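Local atomic coordinates of protein BZZ1 (Saccharomyces cerevisiae, PDB entry 2A28), a protein that acts in endocytosis and vacuolar trafficking and, with type I myosins, helps restore actin-cytoskeleton polarity after salt stress, this chain being its second SH3 domain. Residues I17-D20 and P21-I25. Numbering follows the deposited sequence.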
ATOM      1  N   ILE A  17       4.422  -3.624   3.406  1.00  7.39           N
ATOM      2  CA  ILE A  17       3.740  -4.783   2.832  1.00  8.70           C
ATOM      3  C   ILE A  17       4.023  -4.847   1.334  1.00  7.45           C
ATOM      4  O   ILE A  17       4.154  -3.859   0.638  1.00  8.65           O
ATOM      5  CB  ILE A  17       2.228  -4.816   3.096  1.00 10.50           C
ATOM      6  CG1 ILE A  17       1.519  -3.555   2.610  1.00 10.07           C
ATOM      7  CG2 ILE A  17       1.890  -5.144   4.564  1.00 13.81           C
ATOM      8  CD1 ILE A  17       0.032  -3.697   2.543  1.00 10.80           C
ATOM      9  N   SER A  18       4.130  -6.071   0.871  1.00  7.58           N
ATOM     10  CA  SER A  18       4.193  -6.319  -0.589  1.00  6.66           C
ATOM     11  C   SER A  18       2.812  -6.161  -1.206  1.00  6.64           C
ATOM     12  O   SER A  18       1.838  -6.625  -0.690  1.00  6.94           O
ATOM     13  CB  SER A  18       4.775  -7.704  -0.875  1.00  6.93           C
ATOM     14  OG  SER A  18       6.125  -7.777  -0.374  1.00  8.59           O
ATOM     15  N   ILE A  19       2.741  -5.490  -2.343  1.00  5.50           N
ATOM     16  CA  ILE A  19       1.523  -5.337  -3.154  1.00  6.47           C
ATOM     17  C   ILE A  19       1.815  -5.798  -4.556  1.00  6.36           C
ATOM     18  O   ILE A  19       2.934  -5.750  -5.033  1.00  6.86           O
ATOM     19  CB  ILE A  19       1.016  -3.900  -3.079  1.00  6.08           C
ATOM     20  CG1 ILE A  19       1.994  -2.890  -3.676  1.00  7.65           C
ATOM     21  CG2 ILE A  19       0.706  -3.593  -1.636  1.00  8.02           C
ATOM     22  CD1 ILE A  19       1.438  -1.506  -3.866  1.00  7.87           C
ATOM     23  N   ASP A  20       0.712  -6.231  -5.205  1.00  5.43           N
ATOM     24  CA  ASP A  20       0.739  -6.728  -6.576  1.00  6.76           C
ATOM     25  C   ASP A  20      -0.361  -6.017  -7.342  1.00  6.22           C
ATOM     26  O   ASP A  20      -1.395  -5.662  -6.788  1.00  6.76           O
ATOM     27  CB  ASP A  20       0.475  -8.235  -6.657  1.00  8.37           C
ATOM     28  CG  ASP A  20       1.466  -9.020  -5.822  1.00 10.37           C
ATOM     29  OD1 ASP A  20       2.640  -9.100  -6.273  1.00 11.14           O
ATOM     30  OD2 ASP A  20       1.172  -9.552  -4.725  1.00 15.54           O
ATOM     31  N   PRO A  21      -0.125  -5.825  -8.646  1.00  6.63           N
ATOM     32  CA  PRO A  21      -1.188  -5.250  -9.494  1.00  6.07           C
ATOM     33  C   PRO A  21      -2.541  -5.885  -9.272  1.00  7.09           C
ATOM     34  O   PRO A  21      -2.626  -7.134  -9.182  1.00  7.62           O
ATOM     35  CB  PRO A  21      -0.671  -5.517 -10.899  1.00  7.61           C
ATOM     36  CG  PRO A  21       0.812  -5.388 -10.739  1.00  8.33           C
ATOM     37  CD  PRO A  21       1.090  -6.127  -9.421  1.00  8.24           C
ATOM     38  N   GLY A  22      -3.559  -5.076  -9.106  1.00  7.44           N
ATOM     39  CA  GLY A  22      -4.922  -5.508  -8.904  1.00  6.96           C
ATOM     40  C   GLY A  22      -5.306  -5.598  -7.438  1.00  7.20           C
ATOM     41  O   GLY A  22      -6.527  -5.707  -7.180  1.00  8.50           O
ATOM     42  N   ASP A  23      -4.377  -5.516  -6.505  1.00  7.01           N
ATOM     43  CA  ASP A  23      -4.725  -5.471  -5.093  1.00  7.87           C
ATOM     44  C   ASP A  23      -5.601  -4.275  -4.765  1.00  6.55           C
ATOM     45  O   ASP A  23      -5.263  -3.154  -5.197  1.00  8.71           O
ATOM     46  CB  ASP A  23      -3.496  -5.465  -4.183  1.00  7.90           C
ATOM     47  CG  ASP A  23      -2.638  -6.679  -4.093  1.00  7.97           C
ATOM     48  OD1 ASP A  23      -3.077  -7.767  -4.542  1.00  8.50           O
ATOM     49  OD2 ASP A  23      -1.550  -6.602  -3.480  1.00  8.90           O
ATOM     50  N   ILE A  24      -6.656  -4.477  -4.025  1.00  6.60           N
ATOM     51  CA  ILE A  24      -7.517  -3.393  -3.534  1.00  7.33           C
ATOM     52  C   ILE A  24      -7.168  -3.216  -2.056  1.00  7.74           C
ATOM     53  O   ILE A  24      -7.437  -4.116  -1.235  1.00  7.44           O
ATOM     54  CB  ILE A  24      -9.005  -3.649  -3.725  1.00 10.39           C
ATOM     55  CG1 ILE A  24      -9.370  -3.917  -5.187  1.00 11.80           C
ATOM     56  CG2 ILE A  24      -9.841  -2.502  -3.148  1.00 12.51           C
ATOM     57  CD1 ILE A  24      -8.893  -2.779  -6.104  1.00 15.20           C
ATOM     58  N   ILE A  25      -6.593  -2.096  -1.762  1.00  6.78           N
ATOM     59  CA  ILE A  25      -6.014  -1.792  -0.476  1.00  6.73           C
ATOM     60  C   ILE A  25      -6.830  -0.740   0.283  1.00  7.05           C
ATOM     61  O   ILE A  25      -7.002   0.371  -0.202  1.00  8.36           O
ATOM     62  CB  ILE A  25      -4.537  -1.333  -0.593  1.00  7.51           C
ATOM     63  CG1 ILE A  25      -3.710  -2.265  -1.477  1.00  6.83           C
ATOM     64  CG2 ILE A  25      -3.939  -1.206   0.781  1.00  8.92           C
ATOM     65  CD1 ILE A  25      -2.477  -1.576  -2.041  1.00 10.26           C
TER
HETATM   66  O   HOH W   1      -1.154  -6.832  -0.716  1.00  8.50           O
HETATM   67  O   HOH W   2      -1.342  -9.779  -3.587  1.00 16.72           O
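D20 and D23 grip each other twice across a type II beta turn, the diverging turn that in SH3 domains follows the RT loop and leads into strand 24-27. The turn bond runs from D23 N to D20 O (3.0 Å, 163° at the hydrogen). In return, D20 N donates to D23 OD2 at 2.9 Å; the N-H reaches this oxygen from above the carboxylate plane, 66° out of it. With chi1 at -68°, CG of D23 stands beside its own backbone N, and the carboxylate is thereby carried back toward D20 N. OD2 also accepts a hydrogen bond from a water that donates to S18 O as well, and a second water joins D23 OD1 to D20 OD2, bridging two acids probably both charged. Were D23 an alanine, D20 N would probably lose its acceptor, and each water would have one acceptor fewer. G22 takes a backbone conformation with positive phi, in which a side chain would run into the carbonyl O of P21. Further out, backbone bonds tie G22 and D23 to A5, and I19 and I25 turn inward onto F48 and C53. Their side chains cross at about a right angle, I19 CG2 lying 3.8 Å from I25 CD1.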